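Local atomic coordinates of probable acetyltransferase (Agrobacterium tumefaciens, PDB entry 2GE3), a protein that binds acetyl coenzyme A and probably transfers its acetyl group to an acceptor substrate, as other members of the GNAT acetyltransferase family do. Residues T9-P12 with E16-E19; V28-K33 with F37-P42; R109-A114 with M164-G169; R132-Y137 with F142-R147. One frame throughout, in Å; residues are numbered along the deposited sequence.

Contact 1 of 4, residues T9-P12 with E16-E19; sequences TIKP and EHVE
Lys11 and His17 make most of this small contact, their side chains crossing at about a right angle. Lys11 CB points toward 16-19 but is still 5.7 Å from His17 NE2. CG sits between the backbone N and the carbonyl carbon (chi1 51°), a choice that swings the aliphatic chain toward the imidazole and brings CG to 4.5 Å from His17 NE2. CD is the atom that touches, 4.1 Å from His17 NE2, and it approaches obliquely to the ring. A bend at chi3 (54°) then carries the chain off again: CE has retreated to 5.5 Å from His17 NE2, and NZ ends 5.7 Å from that nitrogen, so the ammonium passes the ring without bonding to it. Pro12 adds its carbonyl, with O 4.2 Å from His17 CD2. Within 16-19, Glu16 CG lies 3.8 Å above the imidazole plane, over its centre, and covers that face. His17 NE2 is buried here beside a methylene and finds no polar partner in the model. The ring also packs on Val62 and Ile64 of strand 60-65, the strand to which Thr9 and Lys11 are joined by backbone hydrogen bonds. The arrangement is that of the N-terminal strand of a GNAT fold, at one edge of the sheet, leading through a short loop into helix 18-29, with His17 packing back on the same sheet.

Contact 2 of 4, residues V28-K33 with F37-P42; sequences VSRERK and FLEAPP
Phe37 meets Ser29 first: its CE2 lies 3.0 Å from Ser29 OG, which comes obliquely to the ring and has its hydrogen bond with Leu25 O, one turn back in the helix. With CG between the backbone N and the carbonyl carbon (chi1 47°), the ring is brought in against Ser29. The backbone of Phe37 is linked less directly. A water stands 2.9 Å from Phe37 O and 2.8 Å from Ser29 O, placed to donate to each, although it has more acceptors within reach than protons. Leu38 does the most packing. Its O receives a CA-H...O contact from Arg30 CA at 3.6 Å, CD2 rests 4.0 Å from Arg32 CB, and CD1 lies over one face of the Arg32 guanidinium, 3.7 Å from NH2; Asp155 takes the salt bridge from that group. Leu38 also touches Thr82 of the second subunit. At Glu39 the backbone N passes 3.6 Å from Ser29 CB. Ala40 N is hydrogen-bonded to Asp26 OD1. Pro42 takes the N-cap position, right before helix 43-55. This is a helix-loop-helix connection of the GNAT fold, in which a type I turn spans Ser29 to Arg32, Arg32 leaves with positive phi, and the chain doubles back near the bound acetyl coenzyme A.

Contact 3 of 4, residues R109-A114 with M164-G169; sequences RTLDAA and MAIIFG
Phe168 sends its ring toward the helix because CG stands beside the backbone N, anti to the carbonyl carbon (chi1 -65°). Leu111 adopts the same first torsion (-68°), and its chi2 (171°) extends CD1 and leaves CD2 as the branch facing the strand. The two side chains slant across one another, with Leu111 CD2 4.0 Å from Phe168 CZ. That same methyl meets Ile166 CG2 tip to tip, also at 4.0 Å, so one leucine branch touches two residues on the same side of the chain. A turn further on, Ala114 CB approaches Phe168 CE1 obliquely at 4.1 Å. The nearest approach is polar on one side only: Leu111 O, in the helix backbone, lies 3.3 Å from Phe168 CZ. His115 stacks on the Phe168 ring, and Ile122 of strand 121-127 packs against both Ile166 and Phe168. Helix 102-117 is thereby held against the C-terminal end of strand 158-167, while Ile167, on the other side of the chain, packs on Arg149 of the second subunit. Across the two segments the cohesion is apolar: methyls and an aromatic ring meet without directional bonds, which implies that shape and exclusion of water, more than precise polar geometry, keep the helix seated here.

Contact 4 of 4, residues R132-Y137 with F142-R147; sequences RAIALY and FAHEGR. With ACO (acetyl coenzyme *a), chain E.
Tyr137 and Phe142 supply the one hydrogen bond across the segments, Phe142 N to Tyr137 O at 3.0 Å, with an N-H...O angle of 151° and the donor somewhat off the carbonyl plane. The same two residues form an edge-to-face aromatic pair: the edge of Tyr137 is turned to the face of Phe142, centroids 5.8 Å apart and planes at 57°. Apolar contacts complete the seam. Tyr137 CB lies 4.1 Å from Phe142 CB, and Ile134 CG2 comes to the edge of the His144 ring, 4.1 Å from CE1, the side chains crossing near a right angle; His144 NE2 is hydrogen-bonded to Glu138. Contacts with acetyl coenzyme A form the other group. Tyr137 CG is anti to the carbonyl carbon (chi1 -59°), which directs the ring to the thioester, where OH donates to the cofactor's acetyl O at 3.2 Å. Ala133 CB packs 3.6 Å from CDP of its pantetheine arm, and Leu136 CD2 3.5 Å from its CCP. The link modelled from Arg132 NH1 to OAP of acetyl coenzyme A is doubtful. Further on, Glu145 and Gly146 face Asn163 in a classic beta bulge. A helix lining the acetyl coenzyme A site and leading into the next strand is a feature of the GNAT fold; here that strand, outermost in its own chain, also meets Arg149 of the second subunit through a Glu145 salt bridge.

From the N terminus, contact 1 closes the short loop between strand 9-12 and helix 18-29, and contact 2 closes the next one, where that helix hands over to the loop before helix 43-55. These two follow in series and share helix 18-29. Contact 3 spans much more chain, joining helix 102-117 to the end of strand 158-167; within that span contact 4 closes its own short turn from helix 131-140 into strand 143-153. Contacts 3 and 4 meet directly through neighbouring strands of the sheet, and Ile10 of contact 1 reaches Arg109 of contact 3. Contacts 2, 3 and 4 also touch the second subunit.

Contact 1 of 4, residues T9-P12 with E16-E19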
loop_
_atom_site.group_PDB
_atom_site.type_symbol
_atom_site.label_atom_id
_atom_site.label_comp_id
_atom_site.label_asym_id
_atom_site.label_seq_id
_atom_site.Cartn_x
_atom_site.Cartn_y
_atom_site.Cartn_z
ATOM N N THR A 9 27.163 9.851 12.353
ATOM C CA THR A 9 27.493 9.418 10.987
ATOM C C THR A 9 26.383 8.627 10.379
ATOM O O THR A 9 25.735 7.809 11.060
ATOM C CB THR A 9 28.748 8.598 10.987
ATOM O OG1 THR A 9 29.725 9.400 11.644
ATOM C CG2 THR A 9 29.250 8.365 9.564
ATOM N N ILE A 10 26.135 8.919 9.095
ATOM C CA ILE A 10 25.101 8.241 8.298
ATOM C C ILE A 10 25.802 7.292 7.322
ATOM O O ILE A 10 26.694 7.677 6.636
ATOM C CB ILE A 10 24.256 9.292 7.561
ATOM C CG1 ILE A 10 23.418 10.075 8.579
ATOM C CG2 ILE A 10 23.417 8.629 6.436
ATOM C CD1 ILE A 10 22.985 11.346 8.118
ATOM N N LYS A 11 25.395 6.042 7.257
ATOM C CA LYS A 11 26.041 5.095 6.360
ATOM C C LYS A 11 24.994 4.069 5.938
ATOM O O LYS A 11 23.972 3.932 6.628
ATOM C CB LYS A 11 27.187 4.395 7.090
ATOM C CG LYS A 11 26.708 3.823 8.408
ATOM C CD LYS A 11 27.849 3.450 9.318
ATOM C CE LYS A 11 28.821 4.613 9.550
ATOM N NZ LYS A 11 29.342 4.569 10.959
ATOM N N PRO A 12 25.243 3.354 4.804
ATOM C CA PRO A 12 24.355 2.231 4.425
ATOM C C PRO A 12 24.321 1.217 5.539
ATOM O O PRO A 12 25.259 1.096 6.302
ATOM C CB PRO A 12 24.951 1.689 3.084
ATOM C CG PRO A 12 25.741 2.886 2.553
ATOM C CD PRO A 12 26.323 3.568 3.828
ATOM N N GLU A 16 25.845 -6.148 10.739
ATOM C CA GLU A 16 26.135 -5.918 12.148
ATOM C C GLU A 16 25.126 -4.948 12.878
ATOM O O GLU A 16 24.931 -5.042 14.093
ATOM C CB GLU A 16 27.536 -5.362 12.221
ATOM C CG GLU A 16 27.620 -3.917 11.840
ATOM C CD GLU A 16 29.046 -3.484 11.623
ATOM O OE1 GLU A 16 29.478 -3.505 10.448
ATOM O OE2 GLU A 16 29.736 -3.162 12.637
ATOM N N HIS A 17 24.496 -4.041 12.118
ATOM C CA HIS A 17 23.543 -3.021 12.626
ATOM C C HIS A 17 22.188 -3.606 12.987
ATOM O O HIS A 17 21.429 -2.962 13.684
ATOM C CB HIS A 17 23.327 -1.895 11.564
ATOM C CG HIS A 17 24.591 -1.182 11.186
ATOM N ND1 HIS A 17 25.493 -0.732 12.132
ATOM C CD2 HIS A 17 25.147 -0.905 9.979
ATOM C CE1 HIS A 17 26.517 -0.148 11.526
ATOM N NE2 HIS A 17 26.329 -0.236 10.218
ATOM N N VAL A 18 21.899 -4.839 12.542
ATOM C CA VAL A 18 20.558 -5.424 12.696
ATOM C C VAL A 18 19.903 -5.351 14.120
ATOM O O VAL A 18 18.740 -4.906 14.277
ATOM C CB VAL A 18 20.563 -6.865 12.162
ATOM C CG1 VAL A 18 19.376 -7.677 12.666
ATOM C CG2 VAL A 18 20.603 -6.843 10.637
ATOM N N GLU A 19 20.642 -5.816 15.128
ATOM C CA GLU A 19 20.243 -5.726 16.526
ATOM C C GLU A 19 20.059 -4.296 17.117
ATOM O O GLU A 19 19.026 -4.017 17.704
ATOM C CB GLU A 19 21.153 -6.587 17.413
ATOM C CG GLU A 19 21.351 -8.051 16.962
ATOM C CD GLU A 19 22.281 -8.291 15.691
ATOM O OE1 GLU A 19 22.926 -7.343 15.120
ATOM O OE2 GLU A 19 22.348 -9.483 15.263
#

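Contact 2 of 4, residues V28-K33 with F37-P42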
loop_
_atom_site.group_PDB
_atom_site.type_symbol
_atom_site.label_atom_id
_atom_site.label_comp_id
_atom_site.label_asym_id
_atom_site.label_seq_id
_atom_site.Cartn_x
_atom_site.Cartn_y
_atom_site.Cartn_z
ATOM N N VAL A 28 11.061 3.686 18.947
ATOM C CA VAL A 28 10.196 4.644 18.261
ATOM C C VAL A 28 8.753 4.121 18.024
ATOM O O VAL A 28 7.759 4.901 18.147
ATOM C CB VAL A 28 10.858 5.159 16.934
ATOM C CG1 VAL A 28 9.967 6.051 16.161
ATOM C CG2 VAL A 28 12.273 5.854 17.208
ATOM N N SER A 29 8.608 2.835 17.685
ATOM C CA SER A 29 7.243 2.241 17.396
ATOM C C SER A 29 6.404 2.275 18.674
ATOM O O SER A 29 5.170 2.616 18.637
ATOM C CB SER A 29 7.313 0.811 16.892
ATOM O OG SER A 29 8.169 0.747 15.769
ATOM N N ARG A 30 7.077 1.970 19.774
ATOM C CA ARG A 30 6.399 1.808 21.112
ATOM C C ARG A 30 5.907 3.104 21.753
ATOM O O ARG A 30 5.182 3.103 22.737
ATOM C CB ARG A 30 7.254 0.969 22.082
ATOM C CG ARG A 30 7.300 -0.534 21.687
ATOM C CD ARG A 30 8.052 -1.428 22.713
ATOM N NE ARG A 30 8.976 -0.644 23.506
ATOM C CZ ARG A 30 9.347 -0.895 24.770
ATOM N NH1 ARG A 30 8.834 -1.911 25.462
ATOM N NH2 ARG A 30 10.221 -0.077 25.361
ATOM N N GLU A 31 6.286 4.214 21.160
ATOM C CA GLU A 31 5.773 5.510 21.518
ATOM C C GLU A 31 4.364 5.617 21.060
ATOM O O GLU A 31 3.641 6.456 21.578
ATOM C CB GLU A 31 6.592 6.606 20.844
ATOM C CG GLU A 31 7.971 6.769 21.491
ATOM C CD GLU A 31 8.872 7.859 20.792
ATOM O OE1 GLU A 31 8.506 9.056 20.760
ATOM O OE2 GLU A 31 9.970 7.510 20.308
ATOM N N ARG A 32 3.998 4.810 20.052
ATOM C CA ARG A 32 2.646 4.743 19.515
ATOM C C ARG A 32 2.097 6.080 19.012
ATOM O O ARG A 32 0.902 6.308 19.086
ATOM C CB ARG A 32 1.652 4.102 20.510
ATOM C CG ARG A 32 2.043 2.743 21.065
ATOM C CD ARG A 32 1.012 2.311 22.169
ATOM N NE ARG A 32 0.188 1.143 21.794
ATOM C CZ ARG A 32 -1.121 1.143 21.716
ATOM N NH1 ARG A 32 -1.834 2.252 21.960
ATOM N NH2 ARG A 32 -1.752 0.016 21.419
ATOM N N LYS A 33 2.931 6.971 18.495
ATOM C CA LYS A 33 2.386 8.238 17.927
ATOM C C LYS A 33 2.701 8.499 16.479
ATOM O O LYS A 33 1.983 9.185 15.813
ATOM C CB LYS A 33 2.711 9.496 18.787
ATOM C CG LYS A 33 3.511 9.261 20.009
ATOM C CD LYS A 33 3.268 10.363 21.047
ATOM C CE LYS A 33 3.564 11.776 20.495
ATOM N NZ LYS A 33 4.281 12.510 21.606
ATOM N N PHE A 37 3.381 0.738 12.696
ATOM C CA PHE A 37 3.427 -0.428 13.560
ATOM C C PHE A 37 3.656 0.055 15.007
ATOM O O PHE A 37 4.232 1.136 15.229
ATOM C CB PHE A 37 4.453 -1.455 13.040
ATOM C CG PHE A 37 5.724 -0.861 12.682
ATOM C CD1 PHE A 37 5.811 0.015 11.630
ATOM C CD2 PHE A 37 6.843 -1.126 13.430
ATOM C CE1 PHE A 37 6.992 0.594 11.310
ATOM C CE2 PHE A 37 8.015 -0.557 13.127
ATOM C CZ PHE A 37 8.105 0.298 12.053
ATOM N N LEU A 38 3.107 -0.689 15.964
ATOM C CA LEU A 38 3.052 -0.252 17.352
ATOM C C LEU A 38 4.194 -0.927 18.143
ATOM O O LEU A 38 4.462 -0.609 19.310
ATOM C CB LEU A 38 1.682 -0.530 17.956
ATOM C CG LEU A 38 0.479 0.197 17.282
ATOM C CD1 LEU A 38 -0.835 -0.233 17.837
ATOM C CD2 LEU A 38 0.605 1.740 17.429
ATOM N N GLU A 39 4.933 -1.771 17.440
ATOM C CA GLU A 39 5.974 -2.565 18.053
ATOM C C GLU A 39 6.862 -3.019 16.924
ATOM O O GLU A 39 6.337 -3.270 15.824
ATOM C CB GLU A 39 5.288 -3.808 18.627
ATOM C CG GLU A 39 5.895 -4.320 19.852
ATOM C CD GLU A 39 5.292 -5.651 20.164
ATOM O OE1 GLU A 39 6.028 -6.664 20.064
ATOM O OE2 GLU A 39 4.067 -5.686 20.456
ATOM N N ALA A 40 8.158 -3.215 17.171
ATOM C CA ALA A 40 8.980 -3.764 16.078
ATOM C C ALA A 40 8.579 -5.227 15.759
ATOM O O ALA A 40 8.043 -5.962 16.611
ATOM C CB ALA A 40 10.491 -3.645 16.345
ATOM N N PRO A 41 8.849 -5.651 14.517
ATOM C CA PRO A 41 8.758 -7.074 14.187
ATOM C C PRO A 41 9.852 -7.895 14.961
ATOM O O PRO A 41 10.882 -7.328 15.416
ATOM C CB PRO A 41 9.015 -7.092 12.676
ATOM C CG PRO A 41 8.748 -5.650 12.224
ATOM C CD PRO A 41 9.281 -4.832 13.367
ATOM N N PRO A 42 9.630 -9.220 15.143
ATOM C CA PRO A 42 10.631 -9.945 15.914
ATOM C C PRO A 42 12.048 -9.789 15.324
ATOM O O PRO A 42 12.180 -9.663 14.110
ATOM C CB PRO A 42 10.155 -11.410 15.846
ATOM C CG PRO A 42 9.014 -11.460 14.882
ATOM C CD PRO A 42 8.515 -10.073 14.676
HETATM O O HOH W 1 3.708 3.625 16.533
#

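Contact 3 of 4, residues R109-A114 with M164-G169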
loop_
_atom_site.group_PDB
_atom_site.type_symbol
_atom_site.label_atom_id
_atom_site.label_comp_id
_atom_site.label_asym_id
_atom_site.label_seq_id
_atom_site.Cartn_x
_atom_site.Cartn_y
_atom_site.Cartn_z
ATOM N N ARG A 109 20.570 11.517 1.787
ATOM C CA ARG A 109 21.401 10.375 1.420
ATOM C C ARG A 109 20.552 9.252 0.847
ATOM O O ARG A 109 20.957 8.552 -0.108
ATOM C CB ARG A 109 22.168 9.832 2.633
ATOM C CG ARG A 109 23.375 10.771 3.081
ATOM C CD ARG A 109 24.495 10.723 1.951
ATOM N NE ARG A 109 25.124 9.384 1.871
ATOM C CZ ARG A 109 25.989 8.907 2.785
ATOM N NH1 ARG A 109 26.291 9.621 3.887
ATOM N NH2 ARG A 109 26.524 7.700 2.633
ATOM N N THR A 110 19.407 9.017 1.475
ATOM C CA THR A 110 18.547 7.884 1.126
ATOM C C THR A 110 17.881 8.134 -0.241
ATOM O O THR A 110 17.807 7.229 -1.038
ATOM C CB THR A 110 17.521 7.570 2.250
ATOM O OG1 THR A 110 18.241 7.346 3.473
ATOM C CG2 THR A 110 16.599 6.282 1.922
ATOM N N LEU A 111 17.418 9.353 -0.510
ATOM C CA LEU A 111 16.874 9.740 -1.824
ATOM C C LEU A 111 17.884 9.741 -2.931
ATOM O O LEU A 111 17.590 9.394 -4.113
ATOM C CB LEU A 111 16.209 11.137 -1.733
ATOM C CG LEU A 111 14.897 11.192 -0.878
ATOM C CD1 LEU A 111 14.491 12.627 -0.697
ATOM C CD2 LEU A 111 13.689 10.403 -1.567
ATOM N N ASP A 112 19.088 10.226 -2.616
ATOM C CA ASP A 112 20.091 10.157 -3.600
ATOM C C ASP A 112 20.413 8.690 -3.985
ATOM O O ASP A 112 20.492 8.354 -5.178
ATOM C CB ASP A 112 21.310 10.936 -3.190
ATOM C CG ASP A 112 21.832 11.803 -4.388
ATOM O OD1 ASP A 112 21.136 12.827 -4.824
ATOM O OD2 ASP A 112 22.873 11.387 -4.913
ATOM N N ALA A 113 20.556 7.797 -3.007
ATOM C CA ALA A 113 20.774 6.406 -3.374
ATOM C C ALA A 113 19.563 5.831 -4.180
ATOM O O ALA A 113 19.758 4.967 -5.050
ATOM C CB ALA A 113 20.989 5.600 -2.172
ATOM N N ALA A 114 18.330 6.256 -3.866
ATOM C CA ALA A 114 17.157 5.755 -4.628
ATOM C C ALA A 114 17.177 6.175 -6.095
ATOM O O ALA A 114 16.802 5.426 -6.986
ATOM C CB ALA A 114 15.832 6.169 -3.994
HETATM N N MSE A 164 2.007 11.655 0.329
HETATM C CA MSE A 164 2.927 12.631 -0.238
HETATM C C MSE A 164 3.840 11.815 -1.132
HETATM O O MSE A 164 3.978 10.628 -0.916
HETATM C CB MSE A 164 3.714 13.328 0.865
HETATM C CG MSE A 164 2.762 14.064 1.950
HETATM SE SE MSE A 164 4.039 15.048 3.111
HETATM C CE MSE A 164 4.505 16.551 1.795
ATOM N N ALA A 165 4.452 12.457 -2.114
ATOM C CA ALA A 165 5.364 11.795 -3.015
ATOM C C ALA A 165 6.405 12.761 -3.633
ATOM O O ALA A 165 6.175 13.995 -3.761
ATOM C CB ALA A 165 4.603 11.038 -4.091
ATOM N N ILE A 166 7.537 12.192 -4.008
ATOM C CA ILE A 166 8.537 12.926 -4.788
ATOM C C ILE A 166 8.812 12.198 -6.078
ATOM O O ILE A 166 8.818 10.979 -6.107
ATOM C CB ILE A 166 9.851 13.184 -3.934
ATOM C CG1 ILE A 166 10.645 14.395 -4.423
ATOM C CG2 ILE A 166 10.662 11.875 -3.769
ATOM C CD1 ILE A 166 11.698 14.928 -3.293
ATOM N N ILE A 167 9.011 12.942 -7.171
ATOM C CA ILE A 167 9.325 12.327 -8.470
ATOM C C ILE A 167 10.709 12.844 -8.884
ATOM O O ILE A 167 10.952 14.069 -8.839
ATOM C CB ILE A 167 8.233 12.510 -9.570
ATOM C CG1 ILE A 167 7.079 11.516 -9.387
ATOM C CG2 ILE A 167 8.794 12.296 -11.033
ATOM C CD1 ILE A 167 5.922 12.202 -9.363
ATOM N N PHE A 168 11.641 11.909 -9.186
ATOM C CA PHE A 168 13.005 12.345 -9.563
ATOM C C PHE A 168 12.950 12.861 -10.991
ATOM O O PHE A 168 12.322 12.252 -11.882
ATOM C CB PHE A 168 14.048 11.248 -9.436
ATOM C CG PHE A 168 14.272 10.797 -8.052
ATOM C CD1 PHE A 168 14.047 9.451 -7.728
ATOM C CD2 PHE A 168 14.679 11.732 -7.027
ATOM C CE1 PHE A 168 14.225 9.007 -6.454
ATOM C CE2 PHE A 168 14.836 11.311 -5.738
ATOM C CZ PHE A 168 14.648 9.942 -5.438
ATOM N N GLY A 169 13.534 14.036 -11.135
ATOM C CA GLY A 169 13.750 14.664 -12.426
ATOM C C GLY A 169 15.229 14.536 -12.625
ATOM O O GLY A 169 15.669 14.499 -13.769
#

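Contact 4 of 4, residues R132-Y137 with F142-R147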
loop_
_atom_site.group_PDB
_atom_site.type_symbol
_atom_site.label_atom_id
_atom_site.label_comp_id
_atom_site.label_asym_id
_atom_site.label_seq_id
_atom_site.Cartn_x
_atom_site.Cartn_y
_atom_site.Cartn_z
ATOM N N ARG A 132 5.969 17.825 12.700
ATOM C CA ARG A 132 7.370 17.792 12.500
ATOM C C ARG A 132 7.808 16.964 11.224
ATOM O O ARG A 132 8.672 17.438 10.475
ATOM C CB ARG A 132 8.096 17.320 13.769
ATOM C CG ARG A 132 9.520 16.939 13.454
ATOM C CD ARG A 132 10.376 16.862 14.676
ATOM N NE ARG A 132 9.481 16.465 15.730
ATOM C CZ ARG A 132 9.486 15.246 16.154
ATOM N NH1 ARG A 132 10.409 14.514 15.580
ATOM N NH2 ARG A 132 8.710 14.798 17.114
ATOM N N ALA A 133 7.223 15.753 11.031
ATOM C CA ALA A 133 7.516 14.927 9.876
ATOM C C ALA A 133 7.005 15.652 8.683
ATOM O O ALA A 133 7.752 15.774 7.742
ATOM C CB ALA A 133 6.855 13.460 9.933
ATOM N N ILE A 134 5.744 16.132 8.691
ATOM C CA ILE A 134 5.265 16.896 7.555
ATOM C C ILE A 134 6.200 18.071 7.109
ATOM O O ILE A 134 6.510 18.178 5.920
ATOM C CB ILE A 134 3.811 17.367 7.765
ATOM C CG1 ILE A 134 2.854 16.158 7.792
ATOM C CG2 ILE A 134 3.368 18.325 6.642
ATOM C CD1 ILE A 134 1.646 16.516 8.599
ATOM N N ALA A 135 6.588 18.954 8.043
ATOM C CA ALA A 135 7.482 20.079 7.757
ATOM C C ALA A 135 8.787 19.636 7.186
ATOM O O ALA A 135 9.327 20.319 6.302
ATOM C CB ALA A 135 7.775 20.914 9.036
ATOM N N LEU A 136 9.331 18.529 7.693
ATOM C CA LEU A 136 10.572 17.991 7.099
ATOM C C LEU A 136 10.312 17.466 5.687
ATOM O O LEU A 136 11.086 17.743 4.766
ATOM C CB LEU A 136 11.212 16.872 7.957
ATOM C CG LEU A 136 12.404 16.158 7.254
ATOM C CD1 LEU A 136 13.504 17.154 7.030
ATOM C CD2 LEU A 136 12.976 14.901 7.920
ATOM N N TYR A 137 9.245 16.714 5.489
ATOM C CA TYR A 137 8.953 16.255 4.118
ATOM C C TYR A 137 8.726 17.398 3.130
ATOM O O TYR A 137 9.207 17.349 2.034
ATOM C CB TYR A 137 7.743 15.317 4.097
ATOM C CG TYR A 137 7.927 14.118 4.942
ATOM C CD1 TYR A 137 9.197 13.534 5.089
ATOM C CD2 TYR A 137 6.838 13.548 5.654
ATOM C CE1 TYR A 137 9.417 12.417 5.984
ATOM C CE2 TYR A 137 7.009 12.385 6.462
ATOM C CZ TYR A 137 8.293 11.831 6.625
ATOM O OH TYR A 137 8.456 10.710 7.421
ATOM N N PHE A 142 8.933 16.854 -0.928
ATOM C CA PHE A 142 7.754 16.002 -1.173
ATOM C C PHE A 142 6.537 16.896 -1.458
ATOM O O PHE A 142 6.430 17.935 -0.899
ATOM C CB PHE A 142 7.452 15.068 -0.022
ATOM C CG PHE A 142 8.358 13.890 0.007
ATOM C CD1 PHE A 142 9.674 14.010 0.489
ATOM C CD2 PHE A 142 7.903 12.638 -0.417
ATOM C CE1 PHE A 142 10.514 12.901 0.544
ATOM C CE2 PHE A 142 8.756 11.512 -0.388
ATOM C CZ PHE A 142 10.051 11.623 0.119
ATOM N N ALA A 143 5.704 16.501 -2.409
ATOM C CA ALA A 143 4.453 17.116 -2.722
ATOM C C ALA A 143 3.318 16.370 -1.994
ATOM O O ALA A 143 3.287 15.097 -1.924
ATOM C CB ALA A 143 4.232 17.075 -4.279
ATOM N N HIS A 144 2.332 17.142 -1.530
ATOM C CA HIS A 144 1.122 16.547 -1.078
ATOM C C HIS A 144 0.322 15.972 -2.216
ATOM O O HIS A 144 0.107 16.637 -3.251
ATOM C CB HIS A 144 0.265 17.630 -0.314
ATOM C CG HIS A 144 0.861 18.017 1.017
ATOM N ND1 HIS A 144 0.682 17.263 2.147
ATOM C CD2 HIS A 144 1.655 19.054 1.383
ATOM C CE1 HIS A 144 1.280 17.839 3.172
ATOM N NE2 HIS A 144 1.919 18.905 2.724
ATOM N N GLU A 145 -0.246 14.794 -1.974
ATOM C CA GLU A 145 -0.983 14.083 -3.013
ATOM C C GLU A 145 -2.380 13.756 -2.607
ATOM O O GLU A 145 -3.096 13.315 -3.461
ATOM C CB GLU A 145 -0.322 12.766 -3.421
ATOM C CG GLU A 145 0.916 13.029 -4.265
ATOM C CD GLU A 145 1.346 11.779 -5.035
ATOM O OE1 GLU A 145 1.832 11.930 -6.180
ATOM O OE2 GLU A 145 1.185 10.643 -4.468
ATOM N N GLY A 146 -2.724 13.961 -1.330
ATOM C CA GLY A 146 -4.054 13.862 -0.844
ATOM C C GLY A 146 -4.161 13.398 0.588
ATOM O O GLY A 146 -3.166 13.056 1.183
ATOM N N ARG A 147 -5.395 13.344 1.133
ATOM C CA ARG A 147 -5.612 13.200 2.578
ATOM C C ARG A 147 -6.503 11.971 2.691
ATOM O O ARG A 147 -7.508 11.871 2.023
ATOM C CB ARG A 147 -6.305 14.459 3.043
ATOM C CG ARG A 147 -6.853 14.448 4.394
ATOM C CD ARG A 147 -7.286 15.855 4.708
ATOM N NE ARG A 147 -6.837 16.310 6.022
ATOM C CZ ARG A 147 -5.941 17.298 6.185
ATOM N NH1 ARG A 147 -5.447 17.961 5.142
ATOM N NH2 ARG A 147 -5.541 17.635 7.385
HETATM N N1A ACO E . 5.771 21.800 13.782
HETATM C C2A ACO E . 6.180 22.338 12.632
HETATM N N3A ACO E . 7.457 22.213 12.229
HETATM C C4A ACO E . 8.369 21.566 12.997
HETATM C C5A ACO E . 7.990 20.948 14.234
HETATM C C6A ACO E . 6.593 21.103 14.624
HETATM N N6A ACO E . 6.215 20.485 15.818
HETATM N N7A ACO E . 9.130 20.409 14.827
HETATM C C8A ACO E . 10.162 20.600 14.005
HETATM N N9A ACO E . 9.705 21.317 12.943
HETATM C C1B ACO E . 10.521 21.689 11.816
HETATM C C2B ACO E . 11.933 22.155 12.129
HETATM O O2B ACO E . 11.847 23.592 12.253
HETATM C C3B ACO E . 12.579 21.642 10.835
HETATM O O3B ACO E . 12.153 22.480 9.749
HETATM P P3B ACO E . 12.899 23.845 9.224
HETATM O O7A ACO E . 12.824 24.974 10.246
HETATM O O8A ACO E . 11.952 24.097 8.048
HETATM O O9A ACO E . 14.339 23.468 9.112
HETATM C C4B ACO E . 11.912 20.302 10.521
HETATM O O4B ACO E . 10.608 20.440 11.071
HETATM C C5B ACO E . 12.624 19.124 11.244
HETATM O O5B ACO E . 13.823 18.837 10.541
HETATM P P1A ACO E . 14.917 17.856 11.021
HETATM O O1A ACO E . 15.655 17.552 9.772
HETATM O O2A ACO E . 15.448 18.644 12.199
HETATM O O3A ACO E . 13.998 16.599 11.479
HETATM P P2A ACO E . 14.310 15.401 12.435
HETATM O O4A ACO E . 15.746 15.060 12.683
HETATM O O5A ACO E . 13.470 15.697 13.647
HETATM O O6A ACO E . 13.660 14.155 11.578
HETATM C CBP ACO E . 11.558 12.931 11.828
HETATM C CCP ACO E . 12.248 14.194 11.285
HETATM C CDP ACO E . 10.019 13.131 11.627
HETATM C CEP ACO E . 12.050 11.673 11.112
HETATM C CAP ACO E . 11.909 12.637 13.342
HETATM O OAP ACO E . 11.497 13.778 14.053
HETATM C C9P ACO E . 11.287 11.455 14.032
HETATM O O9P ACO E . 11.857 10.364 14.007
HETATM N N8P ACO E . 10.121 11.618 14.689
HETATM C C7P ACO E . 9.459 10.424 15.264
HETATM C C6P ACO E . 9.132 9.346 14.251
HETATM C C5P ACO E . 8.471 9.761 12.959
HETATM O O5P ACO E . 7.632 10.654 12.893
HETATM N N4P ACO E . 8.808 9.042 11.879
HETATM C C3P ACO E . 8.516 9.525 10.545
HETATM C C2P ACO E . 7.023 9.503 10.325
HETATM S S1P ACO E . 6.445 7.825 10.256
HETATM C C ACO E . 5.397 8.552 9.177
HETATM O O ACO E . 5.760 9.567 8.646
HETATM C CH3 ACO E . 4.123 7.796 8.896
#